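Local coordinates for protein oxidoreductase YdhF (Escherichia coli, PDB 1OG6) that binds NADPH in an alpha/beta barrel of the aldo-keto reductase family and may function as an oxidoreductase, at residues H73-R77 / M78-S82; R227-L230 / A231-E235. All coordinates share one frame; numbering follows the deposited sequence.

Overall arrangement
Read from the N terminus, the chain first meets contact 1, where the loop after helix 60-69 turns at residues 73-77 and runs straight into strand 79-87 of the barrel. Contact 2 comes much later, inside helix 224-237, after the cofactor-binding residues that follow strand 207-209. Each is local, a turn in the first and successive helical turns in the second, so the two lie in series and neither nest nor cross. Their centres are about 36 Å apart and they do not touch. Contact 1 joins a helix-to-strand connection to the parallel barrel wall; contact 2 belongs to the outer side, packing against helices 242-251 and 282-293.

Contact 1: residues H73-R77 / M78-S82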
ATOM      1  N   HIS C  73     -25.176 -31.256  23.989  1.00 43.94           N
ATOM      2  CA  HIS C  73     -24.077 -32.159  23.673  1.00 44.42           C
ATOM      3  C   HIS C  73     -23.355 -31.688  22.416  1.00 43.97           C
ATOM      4  O   HIS C  73     -22.394 -32.315  21.960  1.00 43.92           O
ATOM      5  CB  HIS C  73     -24.591 -33.588  23.473  1.00 46.27           C
ATOM      6  CG  HIS C  73     -25.690 -33.707  22.462  1.00 48.86           C
ATOM      7  ND1 HIS C  73     -26.941 -33.161  22.655  1.00 49.92           N
ATOM      8  CD2 HIS C  73     -25.735 -34.337  21.263  1.00 50.15           C
ATOM      9  CE1 HIS C  73     -27.710 -33.452  21.619  1.00 50.81           C
ATOM     10  NE2 HIS C  73     -27.003 -34.165  20.760  1.00 50.80           N
ATOM     11  N   LEU C  74     -23.811 -30.561  21.879  1.00 42.69           N
ATOM     12  CA  LEU C  74     -23.248 -30.001  20.663  1.00 40.58           C
ATOM     13  C   LEU C  74     -22.036 -29.095  20.834  1.00 40.70           C
ATOM     14  O   LEU C  74     -21.022 -29.303  20.180  1.00 41.81           O
ATOM     15  CB  LEU C  74     -24.332 -29.244  19.892  1.00 37.78           C
ATOM     16  CG  LEU C  74     -25.553 -30.049  19.442  1.00 35.44           C
ATOM     17  CD1 LEU C  74     -26.437 -29.164  18.579  1.00 34.05           C
ATOM     18  CD2 LEU C  74     -25.121 -31.291  18.668  1.00 33.93           C
ATOM     19  N   ARG C  75     -22.124 -28.102  21.711  1.00 40.30           N
ATOM     20  CA  ARG C  75     -21.016 -27.166  21.892  1.00 40.66           C
ATOM     21  C   ARG C  75     -19.602 -27.717  21.719  1.00 40.32           C
ATOM     22  O   ARG C  75     -18.832 -27.176  20.933  1.00 40.50           O
ATOM     23  CB  ARG C  75     -21.101 -26.467  23.250  1.00 41.71           C
ATOM     24  CG  ARG C  75     -20.034 -25.365  23.446  1.00 41.55           C
ATOM     25  CD  ARG C  75     -20.252 -24.153  22.523  1.00 40.22           C
ATOM     26  NE  ARG C  75     -19.153 -23.187  22.576  1.00 40.02           N
ATOM     27  CZ  ARG C  75     -18.010 -23.292  21.899  1.00 40.10           C
ATOM     28  NH1 ARG C  75     -17.071 -22.361  22.024  1.00 38.17           N
ATOM     29  NH2 ARG C  75     -17.806 -24.318  21.083  1.00 39.66           N
ATOM     30  N   GLU C  76     -19.247 -28.777  22.439  1.00 39.92           N
ATOM     31  CA  GLU C  76     -17.890 -29.316  22.326  1.00 40.30           C
ATOM     32  C   GLU C  76     -17.518 -29.733  20.906  1.00 38.39           C
ATOM     33  O   GLU C  76     -16.342 -29.795  20.552  1.00 37.53           O
ATOM     34  CB  GLU C  76     -17.690 -30.530  23.241  1.00 42.75           C
ATOM     35  CG  GLU C  76     -18.561 -30.584  24.476  1.00 47.29           C
ATOM     36  CD  GLU C  76     -19.850 -31.346  24.236  1.00 49.84           C
ATOM     37  OE1 GLU C  76     -19.778 -32.503  23.761  1.00 50.25           O
ATOM     38  OE2 GLU C  76     -20.932 -30.790  24.529  1.00 51.65           O
ATOM     39  N   ARG C  77     -18.524 -30.015  20.091  1.00 37.34           N
ATOM     40  CA  ARG C  77     -18.293 -30.458  18.727  1.00 36.55           C
ATOM     41  C   ARG C  77     -18.094 -29.365  17.691  1.00 35.05           C
ATOM     42  O   ARG C  77     -17.976 -29.658  16.504  1.00 35.10           O
ATOM     43  CB  ARG C  77     -19.451 -31.340  18.277  1.00 37.47           C
ATOM     44  CG  ARG C  77     -19.667 -32.556  19.138  1.00 39.46           C
ATOM     45  CD  ARG C  77     -20.745 -33.410  18.522  1.00 42.23           C
ATOM     46  NE  ARG C  77     -20.383 -33.817  17.170  1.00 43.88           N
ATOM     47  CZ  ARG C  77     -21.238 -34.330  16.293  1.00 45.59           C
ATOM     48  NH1 ARG C  77     -22.512 -34.497  16.624  1.00 46.77           N
ATOM     49  NH2 ARG C  77     -20.817 -34.680  15.084  1.00 46.09           N
ATOM     50  N   MET C  78     -18.045 -28.111  18.120  1.00 33.90           N
ATOM     51  CA  MET C  78     -17.895 -27.014  17.172  1.00 32.04           C
ATOM     52  C   MET C  78     -17.040 -25.868  17.677  1.00 30.94           C
ATOM     53  O   MET C  78     -16.669 -25.807  18.850  1.00 31.41           O
ATOM     54  CB  MET C  78     -19.275 -26.473  16.811  1.00 32.11           C
ATOM     55  CG  MET C  78     -20.071 -26.046  18.027  1.00 33.17           C
ATOM     56  SD  MET C  78     -21.809 -25.750  17.695  1.00 35.98           S
ATOM     57  CE  MET C  78     -21.968 -24.110  18.347  1.00 32.40           C
ATOM     58  N   GLU C  79     -16.721 -24.967  16.761  1.00 28.65           N
ATOM     59  CA  GLU C  79     -15.947 -23.787  17.082  1.00 27.09           C
ATOM     60  C   GLU C  79     -16.889 -22.640  16.770  1.00 26.15           C
ATOM     61  O   GLU C  79     -17.480 -22.598  15.694  1.00 26.72           O
ATOM     62  CB  GLU C  79     -14.698 -23.677  16.204  1.00 25.45           C
ATOM     63  CG  GLU C  79     -13.727 -24.830  16.328  1.00 26.09           C
ATOM     64  CD  GLU C  79     -14.044 -25.970  15.384  1.00 26.96           C
ATOM     65  OE1 GLU C  79     -13.310 -26.978  15.392  1.00 26.79           O
ATOM     66  OE2 GLU C  79     -15.026 -25.857  14.627  1.00 28.55           O
ATOM     67  N   ILE C  80     -17.054 -21.719  17.710  1.00 25.32           N
ATOM     68  CA  ILE C  80     -17.935 -20.592  17.486  1.00 23.28           C
ATOM     69  C   ILE C  80     -17.111 -19.351  17.176  1.00 23.89           C
ATOM     70  O   ILE C  80     -16.150 -19.024  17.875  1.00 22.49           O
ATOM     71  CB  ILE C  80     -18.858 -20.365  18.704  1.00 20.56           C
ATOM     72  CG1 ILE C  80     -19.770 -21.579  18.871  1.00 19.79           C
ATOM     73  CG2 ILE C  80     -19.707 -19.139  18.510  1.00 19.67           C
ATOM     74  CD1 ILE C  80     -20.821 -21.432  19.932  1.00 18.53           C
ATOM     75  N   VAL C  81     -17.477 -18.691  16.085  1.00 24.47           N
ATOM     76  CA  VAL C  81     -16.807 -17.480  15.639  1.00 24.41           C
ATOM     77  C   VAL C  81     -17.846 -16.372  15.664  1.00 24.94           C
ATOM     78  O   VAL C  81     -18.978 -16.561  15.222  1.00 24.90           O
ATOM     79  CB  VAL C  81     -16.285 -17.628  14.188  1.00 23.10           C
ATOM     80  CG1 VAL C  81     -15.705 -16.320  13.711  1.00 23.58           C
ATOM     81  CG2 VAL C  81     -15.248 -18.713  14.111  1.00 21.31           C
ATOM     82  N   SER C  82     -17.480 -15.217  16.190  1.00 24.75           N
ATOM     83  CA  SER C  82     -18.422 -14.121  16.226  1.00 26.51           C
ATOM     84  C   SER C  82     -17.652 -12.829  16.097  1.00 29.16           C
ATOM     85  O   SER C  82     -16.425 -12.817  16.182  1.00 29.10           O
ATOM     86  CB  SER C  82     -19.221 -14.139  17.528  1.00 26.34           C
ATOM     87  OG  SER C  82     -20.392 -13.352  17.407  1.00 25.17           O
TER
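Arg75 reaches Met78 and Ile80 because its CG lies anti to the backbone N (chi1 -174°) and the chain then bends at chi2 (68°), which carries the guanidinium forward along the start of strand 79-87. Ile80 meets it from one face: CG1 sits over the centre of the group, 3.9 Å from Arg75 CZ, while Ile80 CD1 lies 3.6 Å from Arg75 NE. The edge is used differently. There Arg75 NH2 gives a weak, bent hydrogen bond to Met78 O, 2.9 Å long and in the plane of the guanidinium. Arg75 NE bonds to Thr119, NH1 to His121 O, and NH1 makes a salt bridge with Asp123, whose carboxylate also accepts from Ile80 N.

The backbone closes the turn. Met78 N donates to Arg75 O at 3.1 Å. Met78 CG approaches the same carbonyl, 3.4 Å from Arg75 O, and the thioether side chain packs on Phe64 and Leu68 of helix 60-69. A leucine in place of Arg75 would probably leave Asp123 without its charged mate and Met78 O without its side-chain donor.

Backbone bonds from Glu79 and Ile80 to the neighbouring strands set strand 79-87 between 48-50 and 122-127, and the turn is the loop leading from helix 60-69 into that parallel strand of the (beta/alpha)8 TIM barrel.

Contact 2: residues R227-L230 / A231-E235; sequences RDEL and AVVAE
Glu229 sends its carboxylate forward along the helix onto Val232 and Val233, and its OE2 carries the side-chain part of the contact. That oxygen lies 3.3 Å from Val233 CG2 and 3.9 Å from Val232 CB, but these aliphatic carbons are not its polar partner. That partner is Arg287 of helix 282-293, which forms a salt bridge with it. Because CG swings away from the backbone N (chi1 -176°) and the next bond kinks, the chain leads OE2 to that helix across the flank of Val233, whose side chain packs on the same arginine.

Four main-chain N-H groups are satisfied in sequence. Ala231 N donates to Arg227 O at 3.1 Å, Val232 N to Asp228 O at 3.1 Å, Val233 N to Glu229 O at 3.0 Å, and Ala234 N to Leu230 O at 2.7 Å. This i to i+4 ladder is the signature of an alpha-helix, here one on the outside of the aldo-keto reductase barrel. Glu235 N continues it to Ala231 O and also bonds to Val232 O, three residues back.

On the buried side, Leu230 packs against Ile242, Val245 and Val246 of helix 242-251 and also meets Ile288, while Ala234 touches Val245. Towards the start of the helix, Arg227 NE makes a weak hydrogen bond to Phe223 O, and its side chain lies about 5 Å from that of Phe218, a residue of the NADP site.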
ATOM      1  N   ARG C 227     -21.122 -17.875 -15.685  1.00 29.17           N
ATOM      2  CA  ARG C 227     -21.868 -19.087 -15.386  1.00 28.22           C
ATOM      3  C   ARG C 227     -21.754 -20.078 -16.533  1.00 28.16           C
ATOM      4  O   ARG C 227     -21.919 -21.283 -16.346  1.00 27.30           O
ATOM      5  CB  ARG C 227     -23.330 -18.759 -15.125  1.00 29.13           C
ATOM      6  CG  ARG C 227     -23.614 -18.434 -13.681  1.00 31.37           C
ATOM      7  CD  ARG C 227     -25.017 -17.910 -13.518  1.00 32.26           C
ATOM      8  NE  ARG C 227     -25.195 -16.683 -14.279  1.00 35.00           N
ATOM      9  CZ  ARG C 227     -26.261 -15.902 -14.196  1.00 35.91           C
ATOM     10  NH1 ARG C 227     -27.254 -16.222 -13.381  1.00 37.73           N
ATOM     11  NH2 ARG C 227     -26.334 -14.803 -14.928  1.00 36.93           N
ATOM     12  N   ASP C 228     -21.471 -19.567 -17.727  1.00 28.27           N
ATOM     13  CA  ASP C 228     -21.319 -20.425 -18.890  1.00 26.98           C
ATOM     14  C   ASP C 228     -19.979 -21.107 -18.772  1.00 26.07           C
ATOM     15  O   ASP C 228     -19.866 -22.305 -19.006  1.00 25.15           O
ATOM     16  CB  ASP C 228     -21.368 -19.608 -20.177  1.00 26.71           C
ATOM     17  CG  ASP C 228     -22.746 -19.054 -20.460  1.00 27.02           C
ATOM     18  OD1 ASP C 228     -22.893 -18.319 -21.453  1.00 27.51           O
ATOM     19  OD2 ASP C 228     -23.689 -19.353 -19.697  1.00 27.51           O
ATOM     20  N   GLU C 229     -18.965 -20.332 -18.396  1.00 26.68           N
ATOM     21  CA  GLU C 229     -17.619 -20.865 -18.241  1.00 26.57           C
ATOM     22  C   GLU C 229     -17.600 -21.871 -17.112  1.00 26.60           C
ATOM     23  O   GLU C 229     -17.047 -22.959 -17.246  1.00 27.26           O
ATOM     24  CB  GLU C 229     -16.633 -19.749 -17.946  1.00 26.76           C
ATOM     25  CG  GLU C 229     -15.216 -20.229 -17.881  1.00 29.67           C
ATOM     26  CD  GLU C 229     -14.850 -21.091 -19.074  1.00 33.02           C
ATOM     27  OE1 GLU C 229     -14.925 -20.605 -20.221  1.00 33.44           O
ATOM     28  OE2 GLU C 229     -14.485 -22.265 -18.864  1.00 36.81           O
ATOM     29  N   LEU C 230     -18.213 -21.509 -15.995  1.00 26.12           N
ATOM     30  CA  LEU C 230     -18.272 -22.408 -14.858  1.00 25.66           C
ATOM     31  C   LEU C 230     -18.916 -23.726 -15.254  1.00 25.84           C
ATOM     32  O   LEU C 230     -18.431 -24.787 -14.882  1.00 26.45           O
ATOM     33  CB  LEU C 230     -19.055 -21.769 -13.719  1.00 24.64           C
ATOM     34  CG  LEU C 230     -18.337 -20.618 -13.021  1.00 24.17           C
ATOM     35  CD1 LEU C 230     -19.236 -20.041 -11.958  1.00 25.16           C
ATOM     36  CD2 LEU C 230     -17.050 -21.110 -12.404  1.00 24.83           C
ATOM     37  N   ALA C 231     -20.001 -23.667 -16.016  1.00 26.29           N
ATOM     38  CA  ALA C 231     -20.679 -24.886 -16.444  1.00 25.75           C
ATOM     39  C   ALA C 231     -19.747 -25.760 -17.269  1.00 26.56           C
ATOM     40  O   ALA C 231     -19.738 -26.980 -17.109  1.00 26.43           O
ATOM     41  CB  ALA C 231     -21.905 -24.546 -17.247  1.00 25.32           C
ATOM     42  N   VAL C 232     -18.970 -25.133 -18.157  1.00 26.63           N
ATOM     43  CA  VAL C 232     -18.023 -25.861 -18.996  1.00 24.74           C
ATOM     44  C   VAL C 232     -17.045 -26.584 -18.098  1.00 26.81           C
ATOM     45  O   VAL C 232     -16.960 -27.816 -18.124  1.00 29.33           O
ATOM     46  CB  VAL C 232     -17.212 -24.928 -19.895  1.00 22.05           C
ATOM     47  CG1 VAL C 232     -16.119 -25.700 -20.584  1.00 19.04           C
ATOM     48  CG2 VAL C 232     -18.107 -24.289 -20.915  1.00 22.13           C
ATOM     49  N   VAL C 233     -16.305 -25.819 -17.298  1.00 25.93           N
ATOM     50  CA  VAL C 233     -15.331 -26.417 -16.395  1.00 25.79           C
ATOM     51  C   VAL C 233     -15.989 -27.493 -15.525  1.00 26.28           C
ATOM     52  O   VAL C 233     -15.390 -28.531 -15.257  1.00 26.52           O
ATOM     53  CB  VAL C 233     -14.669 -25.351 -15.484  1.00 24.58           C
ATOM     54  CG1 VAL C 233     -13.723 -26.017 -14.516  1.00 23.80           C
ATOM     55  CG2 VAL C 233     -13.906 -24.347 -16.320  1.00 24.80           C
ATOM     56  N   ALA C 234     -17.228 -27.250 -15.102  1.00 26.46           N
ATOM     57  CA  ALA C 234     -17.946 -28.194 -14.259  1.00 26.73           C
ATOM     58  C   ALA C 234     -17.943 -29.571 -14.889  1.00 28.41           C
ATOM     59  O   ALA C 234     -17.825 -30.575 -14.198  1.00 28.93           O
ATOM     60  CB  ALA C 234     -19.366 -27.728 -14.042  1.00 24.72           C
ATOM     61  N   GLU C 235     -18.065 -29.616 -16.210  1.00 30.52           N
ATOM     62  CA  GLU C 235     -18.081 -30.885 -16.920  1.00 31.28           C
ATOM     63  C   GLU C 235     -16.688 -31.482 -16.966  1.00 29.86           C
ATOM     64  O   GLU C 235     -16.533 -32.699 -16.915  1.00 30.04           O
ATOM     65  CB  GLU C 235     -18.605 -30.691 -18.340  1.00 34.67           C
ATOM     66  CG  GLU C 235     -18.732 -31.984 -19.119  1.00 40.37           C
ATOM     67  CD  GLU C 235     -19.062 -31.754 -20.580  1.00 44.19           C
ATOM     68  OE1 GLU C 235     -20.171 -31.257 -20.865  1.00 47.42           O
ATOM     69  OE2 GLU C 235     -18.211 -32.065 -21.443  1.00 44.99           O
TER